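Local coordinates for siderophore-interacting protein (Aeromonas hydrophila, PDB 6K2L), which binds flavin-adenine dinucleotide and probably reduces the iron of ferric siderophores so that it can be released, at residues N8-I18 / V115-P126; Q19-R27 / P171-L179. The protein carries 1 engineered substitution. One frame throughout, in Å; residues are numbered along the deposited sequence.

Contact 1. Residues N8-I18 / V115-P126; sequences NRPRLLTVKHI and VKPGDLLAISGP
The carbonyl oxygen of Asp119 takes the amide of Val15, Val15 N to Asp119 O 2.8 Å, and also receives a C-H...O contact from Thr14 CA. The carbonyl of the same Val15 accepts Gly118 N, with Val15 O and Gly118 N 2.9 Å apart. The two bonds fasten Val15 to a type II turn, Lys116 to Asp119. Glycine suits the third position of that turn, because at its positive phi of 98° a CB would jam against the preceding carbonyl oxygen; proline, with phi fixed near -58°, suits the second. Asp119 braces the turn twice: besides its backbone N bonding Lys116 O, its OD2 takes Lys116 N, which comes from above the carboxylate plane.

Beyond the turn the chains run antiparallel. Arg11 and Leu13 form hydrogen-bonded pairs with Ile123 and Leu121, and Leu12 and Thr14 form the alternating non-hydrogen-bonded pairs with Ala122 and Leu120. On one face Leu12 CD2 meets Leu120 CD1 at 3.6 Å, while its CD1 lies against the small Ala122. On the opposite face Leu13 CD1 lies across Ile123 CG1 (3.6 Å) at about a right angle. Ile123 presents CG1 because chi1, 66°, sets that branch between backbone N and carbonyl carbon. At the turn, branched side chains pack together: Val15 CG2 crosses Val115 CG2 at 3.8 Å, Ile18 CG1 meets Val115 CG1 tip to tip, and Ile18 CD1 packs on Pro117 CD.

Together strands 11-20 and 120-123 close the six-stranded antiparallel barrel of the FAD-binding domain. Strand 25-31 flanks the former and strand 46-51 the latter, while Phe111 of helix 107-114 covers Val15 and Leu121.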
# COMPACT_ATOMS: atom_id res chain seq x y z
N ASN A 8 13.48 8.36 -11.25
CA ASN A 8 12.20 8.99 -11.56
C ASN A 8 12.07 9.32 -13.04
O ASN A 8 11.16 10.07 -13.43
CB ASN A 8 11.99 10.24 -10.70
CG ASN A 8 11.36 9.92 -9.35
OD1 ASN A 8 12.05 9.44 -8.44
ND2 ASN A 8 10.05 10.18 -9.21
N ARG A 9 12.95 8.77 -13.88
CA ARG A 9 12.84 8.94 -15.32
C ARG A 9 11.46 8.51 -15.83
O ARG A 9 10.80 7.63 -15.24
CB ARG A 9 13.93 8.14 -16.03
CG ARG A 9 13.67 6.64 -16.03
CD ARG A 9 14.89 5.81 -16.33
NE ARG A 9 14.61 4.37 -16.28
CZ ARG A 9 14.69 3.62 -15.18
NH1 ARG A 9 15.04 4.17 -14.03
NH2 ARG A 9 14.41 2.32 -15.23
N PRO A 10 10.99 9.10 -16.92
CA PRO A 10 9.77 8.58 -17.55
C PRO A 10 10.04 7.19 -18.10
O PRO A 10 11.12 6.91 -18.62
CB PRO A 10 9.48 9.59 -18.67
CG PRO A 10 10.76 10.32 -18.89
CD PRO A 10 11.53 10.29 -17.60
N ARG A 11 9.06 6.31 -17.94
CA ARG A 11 9.17 4.94 -18.44
C ARG A 11 8.05 4.65 -19.43
O ARG A 11 6.91 5.09 -19.24
CB ARG A 11 9.12 3.93 -17.31
CG ARG A 11 10.23 4.07 -16.33
CD ARG A 11 9.72 3.64 -15.01
NE ARG A 11 10.76 3.17 -14.10
CZ ARG A 11 11.31 3.94 -13.17
NH1 ARG A 11 10.92 5.21 -13.06
NH2 ARG A 11 12.22 3.43 -12.34
N LEU A 12 8.39 3.90 -20.47
CA LEU A 12 7.41 3.45 -21.44
C LEU A 12 6.98 2.05 -21.05
O LEU A 12 7.82 1.14 -20.99
CB LEU A 12 7.99 3.46 -22.86
CG LEU A 12 6.94 3.43 -23.98
CD1 LEU A 12 6.14 4.74 -24.04
CD2 LEU A 12 7.61 3.11 -25.33
N LEU A 13 5.70 1.88 -20.73
CA LEU A 13 5.17 0.59 -20.32
C LEU A 13 4.28 0.04 -21.42
O LEU A 13 3.80 0.78 -22.29
CB LEU A 13 4.39 0.69 -19.00
CG LEU A 13 4.97 1.64 -17.95
CD1 LEU A 13 4.02 1.87 -16.79
CD2 LEU A 13 6.27 1.08 -17.47
N THR A 14 4.05 -1.27 -21.34
CA THR A 14 3.19 -1.98 -22.27
C THR A 14 1.97 -2.49 -21.53
O THR A 14 2.05 -2.89 -20.36
CB THR A 14 3.97 -3.13 -22.93
OG1 THR A 14 5.09 -2.61 -23.67
CG2 THR A 14 3.09 -3.97 -23.86
N VAL A 15 0.82 -2.48 -22.19
CA VAL A 15 -0.38 -3.03 -21.57
C VAL A 15 -0.26 -4.55 -21.53
O VAL A 15 -0.05 -5.20 -22.56
CB VAL A 15 -1.65 -2.58 -22.31
CG1 VAL A 15 -2.88 -3.26 -21.71
CG2 VAL A 15 -1.77 -1.06 -22.30
N LYS A 16 -0.38 -5.13 -20.35
CA LYS A 16 -0.40 -6.57 -20.16
C LYS A 16 -1.81 -7.12 -20.31
O LYS A 16 -2.04 -8.05 -21.09
CB LYS A 16 0.17 -6.92 -18.78
CG LYS A 16 0.64 -8.34 -18.62
CD LYS A 16 1.55 -8.44 -17.42
CE LYS A 16 1.02 -9.42 -16.40
NZ LYS A 16 1.64 -10.77 -16.54
N HIS A 17 -2.77 -6.55 -19.58
CA HIS A 17 -4.16 -6.98 -19.67
C HIS A 17 -5.08 -5.89 -19.14
O HIS A 17 -4.66 -4.99 -18.40
CB HIS A 17 -4.42 -8.27 -18.90
CG HIS A 17 -3.98 -8.22 -17.47
ND1 HIS A 17 -4.73 -7.61 -16.48
CD2 HIS A 17 -2.88 -8.71 -16.86
CE1 HIS A 17 -4.11 -7.74 -15.32
NE2 HIS A 17 -2.98 -8.40 -15.52
N ILE A 18 -6.34 -6.01 -19.52
CA ILE A 18 -7.38 -5.02 -19.31
C ILE A 18 -8.53 -5.72 -18.63
O ILE A 18 -8.74 -6.92 -18.79
CB ILE A 18 -7.81 -4.39 -20.65
CG1 ILE A 18 -6.60 -3.86 -21.40
CG2 ILE A 18 -8.81 -3.29 -20.46
CD1 ILE A 18 -6.37 -4.54 -22.72
N VAL A 115 -7.94 0.59 -25.90
CA VAL A 115 -6.79 -0.11 -25.34
C VAL A 115 -6.83 -1.58 -25.71
O VAL A 115 -7.87 -2.24 -25.67
CB VAL A 115 -6.73 0.10 -23.81
CG1 VAL A 115 -7.85 -0.66 -23.07
CG2 VAL A 115 -5.36 -0.33 -23.28
N LYS A 116 -5.67 -2.09 -26.11
CA LYS A 116 -5.43 -3.49 -26.40
C LYS A 116 -4.20 -3.92 -25.62
O LYS A 116 -3.34 -3.08 -25.30
CB LYS A 116 -5.19 -3.73 -27.89
CG LYS A 116 -6.23 -4.58 -28.57
CD LYS A 116 -7.61 -3.93 -28.51
CE LYS A 116 -8.48 -4.39 -29.71
NZ LYS A 116 -9.97 -4.32 -29.46
N PRO A 117 -4.07 -5.19 -25.30
CA PRO A 117 -2.77 -5.66 -24.81
C PRO A 117 -1.72 -5.38 -25.87
O PRO A 117 -1.98 -5.53 -27.07
CB PRO A 117 -2.99 -7.16 -24.58
CG PRO A 117 -4.51 -7.30 -24.45
CD PRO A 117 -5.06 -6.26 -25.38
N GLY A 118 -0.56 -4.89 -25.44
CA GLY A 118 0.48 -4.49 -26.37
C GLY A 118 0.53 -3.00 -26.68
O GLY A 118 1.53 -2.55 -27.26
N ASP A 119 -0.49 -2.23 -26.29
CA ASP A 119 -0.42 -0.78 -26.39
C ASP A 119 0.63 -0.21 -25.44
O ASP A 119 0.91 -0.77 -24.37
CB ASP A 119 -1.78 -0.16 -26.04
CG ASP A 119 -2.76 -0.20 -27.18
OD1 ASP A 119 -2.33 -0.44 -28.34
OD2 ASP A 119 -3.97 0.00 -26.92
N LEU A 120 1.19 0.92 -25.83
CA LEU A 120 2.20 1.63 -25.06
C LEU A 120 1.59 2.79 -24.29
O LEU A 120 0.63 3.42 -24.75
CB LEU A 120 3.27 2.19 -25.99
CG LEU A 120 4.07 1.18 -26.78
CD1 LEU A 120 5.06 1.97 -27.66
CD2 LEU A 120 4.78 0.26 -25.79
N LEU A 121 2.20 3.10 -23.14
CA LEU A 121 1.88 4.30 -22.37
C LEU A 121 3.12 4.78 -21.63
O LEU A 121 3.74 4.01 -20.88
CB LEU A 121 0.76 4.05 -21.36
CG LEU A 121 0.12 5.32 -20.80
CD1 LEU A 121 -0.89 5.84 -21.81
CD2 LEU A 121 -0.58 5.04 -19.46
N ALA A 122 3.50 6.03 -21.83
CA ALA A 122 4.58 6.62 -21.06
C ALA A 122 4.02 7.15 -19.75
O ALA A 122 2.91 7.70 -19.71
CB ALA A 122 5.26 7.74 -21.85
N ILE A 123 4.77 6.95 -18.67
CA ILE A 123 4.37 7.49 -17.38
C ILE A 123 5.57 8.09 -16.66
O ILE A 123 6.71 7.63 -16.79
CB ILE A 123 3.68 6.45 -16.46
CG1 ILE A 123 4.66 5.35 -16.06
CG2 ILE A 123 2.45 5.86 -17.14
CD1 ILE A 123 4.47 4.89 -14.65
N SER A 124 5.28 9.15 -15.90
CA SER A 124 6.20 9.85 -15.02
C SER A 124 6.40 9.07 -13.73
O SER A 124 5.89 7.96 -13.55
CB SER A 124 5.64 11.21 -14.68
OG SER A 124 4.77 11.02 -13.57
N GLY A 125 7.10 9.68 -12.78
CA GLY A 125 7.22 9.13 -11.45
C GLY A 125 6.09 9.65 -10.59
O GLY A 125 5.28 10.47 -11.03
N PRO A 126 6.02 9.20 -9.34
CA PRO A 126 4.90 9.59 -8.48
C PRO A 126 5.12 10.91 -7.76
O PRO A 126 6.25 11.28 -7.41
CB PRO A 126 4.79 8.41 -7.50
CG PRO A 126 6.10 7.66 -7.58
CD PRO A 126 6.96 8.30 -8.65

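Contact 2. Residues Q19-R27 / P171-L179; sequences QDVSPHLRR and PYQEDVQDL
Asp175 and His24 meet with their flat groups steeply inclined, the carboxylate and imidazole planes 74° apart and the two side chains crossing at about a right angle. The carboxylate divides its oxygens. OD1 takes His24 N at 2.7 Å through its syn lone pair and also accepts the hydroxyl of Ser22, whose OG lies 2.5 Å from it, a separation so short that its exact length is doubtful. OD2 stands 2.8 Å from His24 ND1, obliquely to the ring, and the N-H...O angle of 121° makes that bond weak. With chi1 at 85°, Ser22 OG sits between its backbone N and carbonyl carbon and reaches OD1 from the start of the type I turn Ser22 to Leu25. Pro23 suits the second position of this turn through its fixed phi; its CD touches Glu174 O and its CG rests on Glu174 CB, the two side chains crossing at about a right angle.

Farther along the imidazole, the Tyr172 ring runs nearly parallel to that of His24, but is slid so far that the rings barely overlap; His24 CE1 comes within 3.5 Å of Tyr172 CD2. Gln177, extended beyond CG, reaches Leu25 and Val21: its NE2 lies 3.5 Å from Leu25 CD2 and also close to Val21 CG2.

The contact thus joins the barrel hairpin to the loop between strands 163-170 and 185-191 of the other domain. The buried carboxylate is paid for mainly by the serine hydroxyl and the His24 amide, both on OD1, and weakly by the imidazole on OD2; its negative charge might favour protonation of His24, whose charge is not established.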
# COMPACT_ATOMS: atom_id res chain seq x y z
N GLN A 19 -9.30 -4.96 -17.86
CA GLN A 19 -10.35 -5.56 -17.05
C GLN A 19 -11.39 -4.49 -16.73
O GLN A 19 -11.03 -3.36 -16.37
CB GLN A 19 -9.76 -6.16 -15.78
CG GLN A 19 -10.77 -6.36 -14.68
CD GLN A 19 -10.21 -7.13 -13.51
OE1 GLN A 19 -9.08 -6.88 -13.07
NE2 GLN A 19 -10.99 -8.09 -13.00
N ASP A 20 -12.65 -4.82 -16.85
CA ASP A 20 -13.70 -3.86 -16.51
C ASP A 20 -14.25 -4.22 -15.13
O ASP A 20 -15.05 -5.15 -15.00
CB ASP A 20 -14.78 -3.85 -17.59
CG ASP A 20 -14.41 -2.95 -18.77
OD1 ASP A 20 -13.25 -2.46 -18.82
OD2 ASP A 20 -15.27 -2.74 -19.66
N VAL A 21 -13.80 -3.49 -14.10
CA VAL A 21 -14.27 -3.78 -12.75
C VAL A 21 -15.71 -3.34 -12.60
O VAL A 21 -16.45 -3.85 -11.75
CB VAL A 21 -13.38 -3.12 -11.68
CG1 VAL A 21 -11.91 -3.33 -12.00
CG2 VAL A 21 -13.71 -1.68 -11.60
N SER A 22 -16.14 -2.42 -13.44
CA SER A 22 -17.52 -2.00 -13.56
C SER A 22 -17.62 -1.50 -14.99
O SER A 22 -16.60 -1.37 -15.67
CB SER A 22 -17.87 -0.92 -12.52
OG SER A 22 -17.53 0.39 -12.96
N PRO A 23 -18.83 -1.27 -15.50
CA PRO A 23 -18.96 -0.88 -16.92
C PRO A 23 -18.24 0.41 -17.30
O PRO A 23 -17.85 0.57 -18.47
CB PRO A 23 -20.48 -0.75 -17.10
CG PRO A 23 -21.03 -1.73 -16.14
CD PRO A 23 -20.14 -1.65 -14.93
N HIS A 24 -18.06 1.36 -16.38
CA HIS A 24 -17.39 2.61 -16.68
C HIS A 24 -16.12 2.82 -15.85
O HIS A 24 -15.72 3.95 -15.58
CB HIS A 24 -18.32 3.80 -16.49
CG HIS A 24 -19.47 3.80 -17.44
ND1 HIS A 24 -20.58 3.00 -17.26
CD2 HIS A 24 -19.67 4.47 -18.60
CE1 HIS A 24 -21.42 3.19 -18.26
NE2 HIS A 24 -20.89 4.08 -19.09
N LEU A 25 -15.48 1.73 -15.45
CA LEU A 25 -14.20 1.81 -14.74
C LEU A 25 -13.33 0.68 -15.26
O LEU A 25 -13.62 -0.50 -15.03
CB LEU A 25 -14.40 1.74 -13.23
CG LEU A 25 -13.15 2.24 -12.48
CD1 LEU A 25 -12.93 3.75 -12.70
CD2 LEU A 25 -13.15 1.87 -10.99
N ARG A 26 -12.27 1.03 -15.97
CA ARG A 26 -11.48 0.05 -16.70
C ARG A 26 -10.07 0.01 -16.11
O ARG A 26 -9.36 1.01 -16.14
CB ARG A 26 -11.44 0.40 -18.19
CG ARG A 26 -10.67 -0.59 -19.02
CD ARG A 26 -10.87 -0.33 -20.50
NE ARG A 26 -12.10 -0.99 -20.94
CZ ARG A 26 -12.84 -0.59 -21.97
NH1 ARG A 26 -12.46 0.45 -22.70
NH2 ARG A 26 -13.95 -1.24 -22.27
N ARG A 27 -9.70 -1.14 -15.55
CA ARG A 27 -8.40 -1.34 -14.91
C ARG A 27 -7.42 -1.84 -15.96
O ARG A 27 -7.53 -2.98 -16.43
CB ARG A 27 -8.49 -2.34 -13.76
CG ARG A 27 -7.13 -2.76 -13.17
CD ARG A 27 -7.26 -3.21 -11.70
NE ARG A 27 -8.17 -2.34 -10.98
CZ ARG A 27 -9.01 -2.72 -10.02
NH1 ARG A 27 -9.05 -4.00 -9.63
NH2 ARG A 27 -9.81 -1.81 -9.46
N PRO A 171 -22.14 7.93 -12.38
CA PRO A 171 -23.16 8.28 -13.39
C PRO A 171 -24.25 7.23 -13.60
O PRO A 171 -25.34 7.56 -14.09
CB PRO A 171 -22.31 8.46 -14.66
CG PRO A 171 -21.18 7.52 -14.48
CD PRO A 171 -20.86 7.56 -13.00
N TYR A 172 -23.98 5.97 -13.26
CA TYR A 172 -24.96 4.90 -13.45
C TYR A 172 -24.94 3.93 -12.28
O TYR A 172 -23.91 3.71 -11.63
CB TYR A 172 -24.70 4.11 -14.74
CG TYR A 172 -24.84 4.91 -16.02
CD1 TYR A 172 -26.09 5.24 -16.53
CD2 TYR A 172 -23.71 5.30 -16.74
CE1 TYR A 172 -26.22 5.94 -17.72
CE2 TYR A 172 -23.84 6.02 -17.93
CZ TYR A 172 -25.10 6.32 -18.41
OH TYR A 172 -25.24 7.03 -19.58
N GLN A 173 -26.08 3.28 -12.06
CA GLN A 173 -26.24 2.31 -10.98
C GLN A 173 -25.29 1.12 -11.11
O GLN A 173 -24.88 0.57 -10.09
CB GLN A 173 -27.70 1.83 -10.91
CG GLN A 173 -27.96 0.65 -9.97
CD GLN A 173 -28.03 1.05 -8.47
OE1 GLN A 173 -28.47 2.16 -8.13
NE2 GLN A 173 -27.58 0.15 -7.58
N GLU A 174 -24.92 0.73 -12.33
CA GLU A 174 -24.05 -0.43 -12.51
C GLU A 174 -22.60 -0.18 -12.12
O GLU A 174 -21.82 -1.13 -12.05
CB GLU A 174 -24.09 -0.92 -13.96
CG GLU A 174 -25.39 -1.62 -14.34
CD GLU A 174 -26.47 -0.65 -14.82
OE1 GLU A 174 -27.41 -1.15 -15.48
OE2 GLU A 174 -26.39 0.58 -14.56
N ASP A 175 -22.21 1.08 -11.88
CA ASP A 175 -20.85 1.41 -11.49
C ASP A 175 -20.65 1.47 -9.98
O ASP A 175 -19.51 1.61 -9.52
CB ASP A 175 -20.42 2.71 -12.17
CG ASP A 175 -20.22 2.52 -13.69
OD1 ASP A 175 -19.30 1.74 -14.06
OD2 ASP A 175 -20.99 3.09 -14.50
N VAL A 176 -21.72 1.31 -9.21
CA VAL A 176 -21.61 1.00 -7.79
C VAL A 176 -20.93 -0.36 -7.65
O VAL A 176 -21.28 -1.32 -8.35
CB VAL A 176 -22.99 1.01 -7.12
CG1 VAL A 176 -22.89 0.49 -5.69
CG2 VAL A 176 -23.59 2.41 -7.14
N GLN A 177 -19.95 -0.43 -6.78
CA GLN A 177 -19.17 -1.64 -6.66
C GLN A 177 -18.85 -1.87 -5.19
O GLN A 177 -19.06 -1.00 -4.35
CB GLN A 177 -17.89 -1.57 -7.50
CG GLN A 177 -17.39 -0.17 -7.76
CD GLN A 177 -16.06 -0.15 -8.50
OE1 GLN A 177 -15.04 -0.66 -8.00
NE2 GLN A 177 -16.05 0.49 -9.68
N ASP A 178 -18.35 -3.06 -4.89
CA ASP A 178 -17.95 -3.34 -3.52
C ASP A 178 -16.63 -2.63 -3.26
O ASP A 178 -15.75 -2.58 -4.12
CB ASP A 178 -17.83 -4.84 -3.29
CG ASP A 178 -19.12 -5.59 -3.62
OD1 ASP A 178 -20.22 -4.98 -3.47
OD2 ASP A 178 -19.06 -6.78 -4.00
N LEU A 179 -16.56 -1.99 -2.10
CA LEU A 179 -15.30 -1.47 -1.57
C LEU A 179 -15.34 -1.93 -0.12
O LEU A 179 -16.08 -1.36 0.68
CB LEU A 179 -15.23 0.05 -1.64
CG LEU A 179 -15.27 0.90 -2.90
CD1 LEU A 179 -14.62 2.21 -2.52
CD2 LEU A 179 -14.59 0.28 -4.14

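How the contacts relate
Contacts 1 and 2 lie about 22 Å apart, centre to centre, and share strand 11-20 of the barrel. Contact 1 uses its first part, against strand 120-123; contact 2 begins where it ends, at the hairpin into strand 25-31. They touch where Ile18 CG2 packs on Arg26 CG, 3.6 Å apart, with Val115 beside it. Along the chain the segments alternate, 8-18, 19-27, 115-126, then 171-179. Thus one hairpin takes part in both closing the FAD-binding barrel and meeting the domain built on the parallel sheet. This two-domain layout, with FAD bound to it, is consistent with a siderophore-interacting flavoprotein.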